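Local coordinates for ABC transporter sugar binding protein (Xanthomonas axonopodis pv. citri, PDB 3UOR) that probably binds maltose or related sugars in the periplasm and delivers them to an ABC transporter, as other MalE-type solute-binding proteins do, at residues F148-L153 and E253-Y258; A186-L191 and W238-S243; N192-Q197 and R379-M384; S199-Q204 and R224-F229. All coordinates share one frame; numbering follows the deposited sequence.

Contact 1: residues F148-L153 and E253-Y258; sequences FYRKDL and EFFNGY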
# COMPACT_ATOMS: atom_id res chain seq x y z
N PHE A 148 0.19 -0.64 -14.61
CA PHE A 148 0.63 0.30 -15.62
C PHE A 148 0.70 -0.51 -16.90
O PHE A 148 1.16 -1.64 -16.87
CB PHE A 148 2.03 0.85 -15.28
CG PHE A 148 2.04 1.81 -14.14
CD1 PHE A 148 2.17 3.18 -14.36
CD2 PHE A 148 1.87 1.36 -12.85
CE1 PHE A 148 2.16 4.08 -13.30
CE2 PHE A 148 1.84 2.27 -11.78
CZ PHE A 148 1.99 3.62 -12.01
N TYR A 149 0.26 0.06 -18.02
CA TYR A 149 0.20 -0.70 -19.26
C TYR A 149 0.53 0.12 -20.50
O TYR A 149 0.28 1.32 -20.53
CB TYR A 149 -1.16 -1.37 -19.45
CG TYR A 149 -2.30 -0.43 -19.72
CD1 TYR A 149 -2.89 0.31 -18.68
CD2 TYR A 149 -2.81 -0.27 -21.00
CE1 TYR A 149 -3.96 1.18 -18.92
CE2 TYR A 149 -3.87 0.59 -21.26
CZ TYR A 149 -4.44 1.32 -20.22
OH TYR A 149 -5.50 2.15 -20.49
N ARG A 150 1.10 -0.56 -21.49
CA ARG A 150 1.34 0.01 -22.81
C ARG A 150 0.08 -0.14 -23.66
O ARG A 150 -0.29 -1.25 -24.05
CB ARG A 150 2.52 -0.67 -23.49
CG ARG A 150 3.87 -0.41 -22.82
CD ARG A 150 4.55 0.82 -23.41
NE ARG A 150 4.62 0.75 -24.88
CZ ARG A 150 5.63 0.21 -25.56
NH1 ARG A 150 6.67 -0.30 -24.91
NH2 ARG A 150 5.62 0.19 -26.89
N LYS A 151 -0.58 0.99 -23.94
CA LYS A 151 -1.81 1.00 -24.73
C LYS A 151 -1.60 0.45 -26.13
O LYS A 151 -2.39 -0.36 -26.62
CB LYS A 151 -2.38 2.42 -24.82
CG LYS A 151 -2.85 2.99 -23.51
CD LYS A 151 -3.44 4.39 -23.68
CE LYS A 151 -3.87 4.97 -22.33
NZ LYS A 151 -4.32 6.39 -22.42
N ASP A 152 -0.54 0.91 -26.78
CA ASP A 152 -0.19 0.42 -28.11
C ASP A 152 0.01 -1.10 -28.11
O ASP A 152 -0.57 -1.79 -28.94
CB ASP A 152 1.04 1.16 -28.64
CG ASP A 152 2.23 1.09 -27.69
OD1 ASP A 152 2.02 0.78 -26.50
OD2 ASP A 152 3.37 1.35 -28.12
N LEU A 153 0.79 -1.62 -27.17
CA LEU A 153 1.02 -3.07 -27.12
C LEU A 153 -0.28 -3.84 -26.84
O LEU A 153 -0.48 -4.93 -27.36
CB LEU A 153 2.09 -3.42 -26.08
CG LEU A 153 3.55 -3.50 -26.53
CD1 LEU A 153 3.93 -2.32 -27.40
CD2 LEU A 153 4.54 -3.62 -25.35
N GLU A 253 12.66 -0.55 -19.73
CA GLU A 253 12.19 -1.85 -20.20
C GLU A 253 10.72 -1.80 -20.62
O GLU A 253 10.33 -2.38 -21.64
CB GLU A 253 12.41 -2.93 -19.14
CG GLU A 253 13.88 -3.19 -18.82
CD GLU A 253 14.64 -3.86 -19.96
OE1 GLU A 253 15.66 -4.52 -19.67
OE2 GLU A 253 14.22 -3.73 -21.14
N PHE A 254 9.92 -1.08 -19.84
CA PHE A 254 8.50 -0.91 -20.13
C PHE A 254 8.32 -0.21 -21.47
O PHE A 254 7.61 -0.70 -22.35
CB PHE A 254 7.85 -0.11 -18.99
CG PHE A 254 6.40 0.24 -19.20
CD1 PHE A 254 5.39 -0.61 -18.80
CD2 PHE A 254 6.04 1.48 -19.73
CE1 PHE A 254 4.05 -0.25 -18.94
CE2 PHE A 254 4.70 1.84 -19.89
CZ PHE A 254 3.71 0.98 -19.49
N PHE A 255 8.99 0.93 -21.65
CA PHE A 255 8.90 1.69 -22.90
C PHE A 255 9.66 1.01 -24.06
O PHE A 255 9.47 1.35 -25.23
CB PHE A 255 9.37 3.13 -22.70
CG PHE A 255 8.44 3.97 -21.87
CD1 PHE A 255 7.11 4.10 -22.22
CD2 PHE A 255 8.89 4.63 -20.75
CE1 PHE A 255 6.25 4.87 -21.47
CE2 PHE A 255 8.03 5.41 -20.00
CZ PHE A 255 6.71 5.52 -20.36
N ASN A 256 10.52 0.06 -23.72
CA ASN A 256 11.20 -0.74 -24.72
C ASN A 256 10.38 -1.94 -25.15
O ASN A 256 10.74 -2.62 -26.11
CB ASN A 256 12.57 -1.21 -24.20
CG ASN A 256 13.65 -0.17 -24.41
OD1 ASN A 256 13.54 0.68 -25.29
ND2 ASN A 256 14.71 -0.24 -23.60
N GLY A 257 9.29 -2.21 -24.45
CA GLY A 257 8.40 -3.29 -24.85
C GLY A 257 8.81 -4.67 -24.35
O GLY A 257 8.25 -5.68 -24.79
N TYR A 258 9.77 -4.74 -23.43
CA TYR A 258 10.16 -6.01 -22.81
C TYR A 258 8.97 -6.67 -22.10
O TYR A 258 8.91 -7.89 -21.96
CB TYR A 258 11.33 -5.81 -21.84
CG TYR A 258 11.89 -7.10 -21.21
CD1 TYR A 258 12.13 -8.24 -21.98
CD2 TYR A 258 12.20 -7.15 -19.86
CE1 TYR A 258 12.64 -9.40 -21.41
CE2 TYR A 258 12.73 -8.31 -19.28
CZ TYR A 258 12.94 -9.43 -20.05
OH TYR A 258 13.45 -10.56 -19.47
O HOH W 1 8.63 -0.78 -27.63
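Phe-148 and Tyr-149, at the end of strand 134-150, meet Phe-254 through their backbones: Phe-148 O and Tyr-149 C both lie near the plane of the Phe-254 ring, at its edge, with Tyr-149 C 3.4 Å from Phe-254 CZ. Arg-150 follows at the N-cap position of helix 151-156 and lays its aliphatic part over a face of the same ring. Its CG stands 3.8 Å from the ring centroid and 19° off the normal, a CH-pi contact. Bends at chi2 (-91°) and chi3 then turn the guanidinium toward the end of helix 250-256. There Arg-150 NH1 donates to Phe-254 O at 2.8 Å, approaching in the carbonyl plane on a lone pair of that oxygen, with the acceptor in the guanidinium plane. Asp-152 forms a salt bridge with the group side-on: Arg-150 NH2 donates to Asp-152 OD2 at 2.8 Å, nearly straight (174°), and Arg-150 NE donates to Asp-152 OD1. Leu-153 CD2 lies over one guanidinium face and also touches Gly-257 CA at 3.9 Å. Gly-257, with positive phi, closes a Schellman motif, and its N also donates to Phe-254 O. A water accepts from Arg-150 NH2. Phe-254 O is thus gripped by two donors, and a buried cation held between Asp-152 and the carbonyl end of a helix is probably stabilised by both; the in-plane bonds of NH1 and NH2, with the more tilted one of NE, limit its rotation.

Contact 2: residues A186-L191 and W238-S243; sequences AILMPL and WAPKVS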
# COMPACT_ATOMS: atom_id res chain seq x y z
N ALA A 186 4.39 -10.54 -21.02
CA ALA A 186 3.17 -9.77 -20.86
C ALA A 186 3.26 -8.83 -19.65
O ALA A 186 2.86 -7.67 -19.73
CB ALA A 186 1.97 -10.70 -20.73
N ILE A 187 3.82 -9.30 -18.53
CA ILE A 187 3.78 -8.54 -17.29
C ILE A 187 5.03 -8.74 -16.45
O ILE A 187 5.59 -9.84 -16.40
CB ILE A 187 2.55 -8.94 -16.44
CG1 ILE A 187 2.41 -8.04 -15.20
CG2 ILE A 187 2.67 -10.39 -16.00
CD1 ILE A 187 1.08 -8.26 -14.47
N LEU A 188 5.46 -7.67 -15.79
CA LEU A 188 6.57 -7.72 -14.85
C LEU A 188 6.10 -7.63 -13.40
O LEU A 188 5.46 -6.66 -12.99
CB LEU A 188 7.56 -6.57 -15.13
CG LEU A 188 8.64 -6.44 -14.06
CD1 LEU A 188 9.55 -7.65 -14.09
CD2 LEU A 188 9.45 -5.15 -14.23
N MET A 189 6.41 -8.68 -12.63
CA MET A 189 6.14 -8.76 -11.20
C MET A 189 7.40 -9.34 -10.56
O MET A 189 7.55 -10.56 -10.50
CB MET A 189 4.98 -9.71 -10.92
CG MET A 189 3.65 -9.36 -11.58
SD MET A 189 2.29 -10.42 -11.03
CE MET A 189 2.83 -12.02 -11.71
N PRO A 190 8.31 -8.48 -10.09
CA PRO A 190 9.58 -8.97 -9.54
C PRO A 190 9.37 -9.93 -8.37
O PRO A 190 8.62 -9.62 -7.46
CB PRO A 190 10.28 -7.69 -9.06
CG PRO A 190 9.63 -6.59 -9.83
CD PRO A 190 8.20 -7.01 -10.03
N LEU A 191 10.04 -11.08 -8.42
CA LEU A 191 9.84 -12.16 -7.44
C LEU A 191 10.30 -11.82 -6.01
O LEU A 191 9.94 -12.52 -5.07
CB LEU A 191 10.56 -13.41 -7.93
CG LEU A 191 9.87 -14.15 -9.08
CD1 LEU A 191 10.77 -15.21 -9.70
CD2 LEU A 191 8.56 -14.77 -8.58
N TRP A 238 4.24 -15.72 -19.08
CA TRP A 238 3.62 -14.39 -19.20
C TRP A 238 4.45 -13.37 -18.42
O TRP A 238 4.65 -12.24 -18.88
CB TRP A 238 2.17 -14.39 -18.71
CG TRP A 238 1.29 -15.31 -19.48
CD1 TRP A 238 1.46 -15.73 -20.76
CD2 TRP A 238 0.08 -15.94 -19.01
NE1 TRP A 238 0.44 -16.57 -21.13
CE2 TRP A 238 -0.42 -16.72 -20.07
CE3 TRP A 238 -0.63 -15.90 -17.81
CZ2 TRP A 238 -1.59 -17.47 -19.96
CZ3 TRP A 238 -1.79 -16.66 -17.69
CH2 TRP A 238 -2.25 -17.43 -18.76
N ALA A 239 4.95 -13.81 -17.27
CA ALA A 239 5.81 -13.00 -16.42
C ALA A 239 7.19 -13.63 -16.32
O ALA A 239 7.30 -14.80 -16.00
CB ALA A 239 5.22 -12.91 -15.05
N PRO A 240 8.25 -12.83 -16.52
CA PRO A 240 9.63 -13.33 -16.41
C PRO A 240 9.96 -13.72 -14.98
O PRO A 240 9.47 -13.11 -14.02
CB PRO A 240 10.48 -12.13 -16.83
CG PRO A 240 9.62 -10.92 -16.47
CD PRO A 240 8.21 -11.37 -16.79
N LYS A 241 10.81 -14.73 -14.84
CA LYS A 241 11.23 -15.20 -13.53
C LYS A 241 12.44 -14.41 -13.05
O LYS A 241 13.56 -14.92 -13.05
CB LYS A 241 11.52 -16.71 -13.58
CG LYS A 241 10.28 -17.55 -13.81
CD LYS A 241 10.60 -19.02 -13.84
CE LYS A 241 9.34 -19.83 -14.08
NZ LYS A 241 9.60 -21.31 -14.21
N VAL A 242 12.22 -13.17 -12.64
CA VAL A 242 13.32 -12.30 -12.24
C VAL A 242 13.02 -11.55 -10.95
O VAL A 242 11.85 -11.37 -10.59
CB VAL A 242 13.64 -11.26 -13.33
CG1 VAL A 242 14.21 -11.95 -14.57
CG2 VAL A 242 12.40 -10.49 -13.70
N SER A 243 14.09 -11.14 -10.26
CA SER A 243 14.02 -10.20 -9.14
C SER A 243 14.26 -8.80 -9.68
O SER A 243 14.73 -8.65 -10.80
CB SER A 243 15.07 -10.54 -8.09
OG SER A 243 14.76 -11.77 -7.46
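The segments are 4.9 Å apart at the CA atoms of Ala-186 and Trp-238, and they run on with end-to-end directions 32° apart, joined by backbone bonds near both ends. Trp-238 O accepts twice: from Ala-186 N at 2.7 Å, in the carbonyl plane, and from Ile-187 N at 3.1 Å, 36° out of that plane. Farther along, Leu-191 N donates to Val-242 O at 2.8 Å in a nearly straight bond (175°). Ile-187 O receives a CA-H...O contact from Ala-239 CA at 3.2 Å. Of the side chains, Ile-187 turns its CG2 branch to Ala-239 CB (3.7 Å), while CG1, anti to the backbone N, leads the rest away. Met-189 CE approaches the same alanine methyl more distantly. Leu-188 uses one methyl for two partners: CD1 is 4.0 Å from both Pro-240 CG and Val-242 CG2, and the leucine side chain crosses each of theirs at about a right angle. Leu-191 rests CD1 against the backbone of Lys-241, the centre of an inverse gamma turn, at 3.8 Å from its C; the lysine NZ instead bonds Gln-235. Ala-186 and Leu-188 share backbone bonds with Phe-261 of strand 259-264, while Ile-187 N turns to Trp-238 O, bonding this part to both partners. The bonds near the ends probably set the alignment, whereas methyl and proline-ring contacts hold the middle, and the doubly used Trp-238 carbonyl satisfies two buried N-H groups where the chain turns its corner.

Contact 3: residues N192-Q197 and R379-M384; sequences NEFEQQ and RIVQEM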
# COMPACT_ATOMS: atom_id res chain seq x y z
N ASN A 192 11.07 -10.75 -5.86
CA ASN A 192 11.54 -10.31 -4.55
C ASN A 192 10.52 -9.42 -3.83
O ASN A 192 10.72 -9.06 -2.67
CB ASN A 192 12.85 -9.54 -4.68
CG ASN A 192 12.71 -8.32 -5.58
OD1 ASN A 192 12.54 -8.46 -6.79
ND2 ASN A 192 12.76 -7.13 -4.99
N GLU A 193 9.44 -9.04 -4.52
CA GLU A 193 8.41 -8.19 -3.92
C GLU A 193 7.23 -9.05 -3.50
O GLU A 193 6.90 -10.02 -4.17
CB GLU A 193 7.98 -7.10 -4.91
CG GLU A 193 9.16 -6.24 -5.38
CD GLU A 193 8.81 -5.21 -6.44
OE1 GLU A 193 7.67 -5.22 -6.97
OE2 GLU A 193 9.69 -4.38 -6.75
N PHE A 194 6.60 -8.71 -2.38
CA PHE A 194 5.46 -9.46 -1.91
C PHE A 194 4.08 -8.85 -2.28
O PHE A 194 3.05 -9.50 -2.13
CB PHE A 194 5.54 -9.61 -0.39
CG PHE A 194 5.37 -8.31 0.37
CD1 PHE A 194 4.11 -7.81 0.63
CD2 PHE A 194 6.48 -7.60 0.83
CE1 PHE A 194 3.94 -6.62 1.33
CE2 PHE A 194 6.32 -6.42 1.55
CZ PHE A 194 5.05 -5.92 1.80
N GLU A 195 4.07 -7.60 -2.74
CA GLU A 195 2.81 -6.86 -2.89
C GLU A 195 1.87 -7.46 -3.94
O GLU A 195 0.64 -7.41 -3.79
CB GLU A 195 3.05 -5.37 -3.15
CG GLU A 195 3.56 -4.59 -1.93
CD GLU A 195 5.09 -4.65 -1.75
OE1 GLU A 195 5.75 -5.43 -2.46
OE2 GLU A 195 5.63 -3.91 -0.90
N GLN A 196 2.44 -8.04 -4.99
CA GLN A 196 1.62 -8.62 -6.05
C GLN A 196 0.83 -9.84 -5.55
O GLN A 196 -0.39 -9.89 -5.69
CB GLN A 196 2.48 -9.00 -7.25
CG GLN A 196 3.21 -7.82 -7.90
CD GLN A 196 4.52 -7.51 -7.23
OE1 GLN A 196 4.82 -8.05 -6.17
NE2 GLN A 196 5.31 -6.65 -7.84
N GLN A 197 1.51 -10.82 -4.94
CA GLN A 197 0.85 -12.02 -4.41
C GLN A 197 -0.15 -11.57 -3.38
O GLN A 197 -1.27 -12.08 -3.32
CB GLN A 197 1.84 -12.97 -3.67
CG GLN A 197 3.07 -13.32 -4.43
CD GLN A 197 4.19 -12.30 -4.26
OE1 GLN A 197 4.13 -11.17 -4.80
NE2 GLN A 197 5.24 -12.69 -3.51
N ARG A 379 6.76 -9.68 9.26
CA ARG A 379 7.49 -10.95 9.24
C ARG A 379 6.72 -11.98 8.41
O ARG A 379 7.28 -12.68 7.58
CB ARG A 379 7.68 -11.48 10.66
CG ARG A 379 8.69 -10.69 11.49
CD ARG A 379 8.54 -10.98 12.99
NE ARG A 379 9.12 -12.26 13.39
CZ ARG A 379 8.81 -12.90 14.51
NH1 ARG A 379 7.91 -12.37 15.34
NH2 ARG A 379 9.39 -14.07 14.81
N ILE A 380 5.42 -12.05 8.63
CA ILE A 380 4.60 -13.00 7.92
C ILE A 380 4.69 -12.85 6.39
O ILE A 380 4.90 -13.84 5.69
CB ILE A 380 3.15 -12.95 8.43
CG1 ILE A 380 3.11 -13.53 9.84
CG2 ILE A 380 2.21 -13.70 7.49
CD1 ILE A 380 1.84 -13.20 10.63
N VAL A 381 4.58 -11.63 5.86
CA VAL A 381 4.62 -11.49 4.41
C VAL A 381 6.00 -11.74 3.86
O VAL A 381 6.11 -12.16 2.72
CB VAL A 381 4.07 -10.16 3.82
CG1 VAL A 381 2.60 -10.04 4.07
CG2 VAL A 381 4.82 -8.98 4.35
N GLN A 382 7.04 -11.48 4.65
CA GLN A 382 8.38 -11.89 4.24
C GLN A 382 8.47 -13.41 4.06
O GLN A 382 9.05 -13.87 3.09
CB GLN A 382 9.47 -11.39 5.19
CG GLN A 382 9.73 -9.87 5.12
CD GLN A 382 9.78 -9.32 3.68
OE1 GLN A 382 10.26 -9.99 2.76
NE2 GLN A 382 9.29 -8.10 3.49
N GLU A 383 7.92 -14.19 4.99
CA GLU A 383 7.89 -15.64 4.79
C GLU A 383 7.08 -15.99 3.54
O GLU A 383 7.50 -16.82 2.75
CB GLU A 383 7.29 -16.37 5.99
CG GLU A 383 8.09 -16.21 7.28
CD GLU A 383 9.47 -16.85 7.16
OE1 GLU A 383 9.59 -17.89 6.48
OE2 GLU A 383 10.42 -16.30 7.74
N MET A 384 5.94 -15.33 3.35
CA MET A 384 5.07 -15.68 2.24
C MET A 384 5.86 -15.53 0.96
O MET A 384 5.80 -16.38 0.08
CB MET A 384 3.85 -14.76 2.17
CG MET A 384 3.10 -14.85 0.83
SD MET A 384 1.79 -13.63 0.75
CE MET A 384 2.79 -12.19 0.38
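Phe-194 spreads its ring beneath Val-381, whose CG2 methyl sits almost exactly over the ring centre: 3.8 Å from the centroid and 4° off the normal, a well-formed CH-pi contact. The methyl is nearly equidistant from the ring atoms, with Phe-194 CE1 nearest at 3.9 Å. A first torsion of 68° places Phe-194 CG between the backbone N and the carbonyl carbon, and this presents the ring face to Val-381. The carboxylate carbon of the neighbouring Glu-195 lies over the opposite face, 3.7 Å above the ring plane, so the phenyl group is sandwiched between a methyl and a carboxylate. Gln-382, bent at chi2, reaches the CD2-CE2 side of the ring from an oblique direction; its NE2 is 3.9 Å from Phe-194 CD2, and the amide and ring planes are 86° apart. One helical turn beyond Val-381, Met-384 makes its closest contacts through its terminal methyl. The chain extends through chi2 and bends at chi3, which sets CE 3.8 Å from Phe-194 CB and 3.7 Å from Phe-194 O. The same methyl lies 4.2 Å from Gln-197 CB. On the side of the loop and helix start away from this contact, Gln-196 NE2 donates to Glu-193 OE1 at 2.9 Å, a side-chain link spanning Phe-194 and Glu-195. Van der Waals contacts therefore carry the interface between the segments. Phe-223 of helix 221-235 also touches Met-384, which places the contact in a helical layer of the solute-binding fold: the turn entering helix 195-202 packs an aromatic side chain against the flank of helix 377-394.

Contact 4: residues S199-Q204 and R224-F229; sequences SFALQQ and RKALGF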
# COMPACT_ATOMS: atom_id res chain seq x y z
N SER A 199 -1.72 -8.72 -3.08
CA SER A 199 -2.89 -8.07 -3.71
C SER A 199 -3.90 -9.13 -4.14
O SER A 199 -5.07 -9.04 -3.80
CB SER A 199 -2.48 -7.24 -4.94
OG SER A 199 -1.62 -6.19 -4.55
N PHE A 200 -3.43 -10.15 -4.86
CA PHE A 200 -4.32 -11.20 -5.35
C PHE A 200 -4.93 -12.02 -4.22
O PHE A 200 -6.04 -12.53 -4.36
CB PHE A 200 -3.60 -12.11 -6.38
CG PHE A 200 -3.22 -11.38 -7.63
CD1 PHE A 200 -4.18 -10.66 -8.34
CD2 PHE A 200 -1.91 -11.37 -8.07
CE1 PHE A 200 -3.85 -9.97 -9.49
CE2 PHE A 200 -1.56 -10.67 -9.24
CZ PHE A 200 -2.54 -9.97 -9.95
N ALA A 201 -4.20 -12.17 -3.11
CA ALA A 201 -4.72 -12.91 -1.96
C ALA A 201 -5.78 -12.11 -1.22
O ALA A 201 -6.77 -12.67 -0.71
CB ALA A 201 -3.57 -13.29 -1.01
N LEU A 202 -5.59 -10.79 -1.16
CA LEU A 202 -6.60 -9.90 -0.58
C LEU A 202 -7.91 -9.89 -1.38
O LEU A 202 -8.92 -9.47 -0.85
CB LEU A 202 -6.08 -8.48 -0.45
CG LEU A 202 -4.99 -8.32 0.59
CD1 LEU A 202 -4.42 -6.90 0.53
CD2 LEU A 202 -5.59 -8.60 1.92
N GLN A 203 -7.90 -10.34 -2.64
CA GLN A 203 -9.14 -10.38 -3.42
C GLN A 203 -10.04 -11.58 -3.10
O GLN A 203 -11.06 -11.77 -3.75
CB GLN A 203 -8.85 -10.35 -4.93
CG GLN A 203 -8.08 -9.12 -5.38
CD GLN A 203 -7.72 -9.19 -6.82
OE1 GLN A 203 -7.65 -10.28 -7.41
NE2 GLN A 203 -7.51 -8.03 -7.43
N GLN A 204 -9.67 -12.38 -2.10
CA GLN A 204 -10.42 -13.61 -1.78
C GLN A 204 -11.31 -13.35 -0.59
O GLN A 204 -11.04 -12.45 0.18
CB GLN A 204 -9.45 -14.76 -1.46
CG GLN A 204 -8.35 -15.00 -2.52
CD GLN A 204 -8.90 -15.06 -3.95
OE1 GLN A 204 -9.86 -15.79 -4.22
NE2 GLN A 204 -8.30 -14.29 -4.86
N ARG A 224 -4.59 -20.47 -1.58
CA ARG A 224 -4.29 -21.45 -2.62
C ARG A 224 -4.71 -20.97 -4.00
O ARG A 224 -4.03 -21.25 -5.00
CB ARG A 224 -4.97 -22.79 -2.32
CG ARG A 224 -4.38 -23.52 -1.12
CD ARG A 224 -5.16 -24.80 -0.90
NE ARG A 224 -4.78 -25.57 0.28
CZ ARG A 224 -3.91 -26.57 0.26
NH1 ARG A 224 -3.29 -26.90 -0.86
NH2 ARG A 224 -3.65 -27.24 1.37
N LYS A 225 -5.83 -20.25 -4.08
CA LYS A 225 -6.33 -19.77 -5.38
C LYS A 225 -5.38 -18.65 -5.86
O LYS A 225 -4.95 -18.61 -7.02
CB LYS A 225 -7.77 -19.27 -5.25
CG LYS A 225 -8.54 -19.09 -6.56
CD LYS A 225 -9.85 -18.31 -6.32
CE LYS A 225 -10.89 -18.44 -7.44
NZ LYS A 225 -10.49 -17.86 -8.75
N ALA A 226 -4.99 -17.77 -4.94
CA ALA A 226 -4.09 -16.66 -5.26
C ALA A 226 -2.69 -17.14 -5.66
O ALA A 226 -2.10 -16.69 -6.66
CB ALA A 226 -4.00 -15.68 -4.05
N LEU A 227 -2.15 -18.06 -4.87
CA LEU A 227 -0.90 -18.72 -5.24
C LEU A 227 -0.99 -19.35 -6.63
O LEU A 227 -0.09 -19.20 -7.46
CB LEU A 227 -0.50 -19.81 -4.22
CG LEU A 227 0.85 -20.50 -4.51
CD1 LEU A 227 1.96 -19.42 -4.56
CD2 LEU A 227 1.15 -21.55 -3.43
N GLY A 228 -2.09 -20.04 -6.90
CA GLY A 228 -2.26 -20.66 -8.20
C GLY A 228 -2.21 -19.67 -9.36
O GLY A 228 -1.48 -19.86 -10.34
N PHE A 229 -3.01 -18.60 -9.24
CA PHE A 229 -3.11 -17.55 -10.27
C PHE A 229 -1.75 -16.87 -10.48
O PHE A 229 -1.29 -16.69 -11.61
CB PHE A 229 -4.17 -16.52 -9.84
CG PHE A 229 -4.40 -15.42 -10.84
CD1 PHE A 229 -4.89 -15.70 -12.11
CD2 PHE A 229 -4.18 -14.09 -10.48
CE1 PHE A 229 -5.12 -14.67 -13.02
CE2 PHE A 229 -4.40 -13.06 -11.37
CZ PHE A 229 -4.88 -13.34 -12.65
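Phe-200 and Phe-229 form the aromatic part of the close-packed side, a T-shaped pair in which the edge of Phe-229 points at the face of Phe-200. Their planes stand at 86° and their centroids 5.1 Å apart; the nearest atoms are Phe-200 CE1 and Phe-229 CE2, at 3.7 Å. Phe-229 holds CG anti to the backbone N (chi1 -178°), which carries the ring across to its partner. Beside the rings the backbones come together at two alanines: Ala-226 CB lies 3.5 Å from Ala-201 CA, and the CA atoms of this pair are only 5.0 Å apart, a separation that small side chains allow. The solvent side is looser. There the aliphatic part of exposed Lys-225 is laid across the buried Gln-204 at about a right angle, with Lys-225 CD 3.3 Å from Gln-204 OE1. The other end of the amide is firmly placed, since Gln-204 NE2 donates to Phe-200 O at 2.9 Å, nearly along the C=O direction, which ties the chain leaving helix 195-202 back to its last turn. Trp-166 stacks on Phe-229 and meets Phe-200, extending the aromatic cluster to helix 166-180. The close alanine approach and T-shaped ring pair form a helix-helix interface between helices 195-202 and 221-235 of the alpha/beta solute-binding fold.

How the contacts relate
Contacts 1 and 2 both reach the same sheet, their centres 14 Å apart, and meet where Tyr-258 packs on Pro-240; strand 259-264 pairs with both strand 134-150 and strand 187-188. Contacts 3 and 4 share helix 195-202, with centres 12 Å apart. Contact 2 joins the two groups: Met-189 and Pro-190 pack on Gln-196, and Met-189 also reaches Phe-200. Along the chain contact 4 is nested within contact 2, and contact 2 within contact 1, whereas contact 3 crosses contacts 1 and 2 because helix 377-394 comes much later. A chain portion distant in sequence thus returns to the helical part of the fold, tying it to the nested segments.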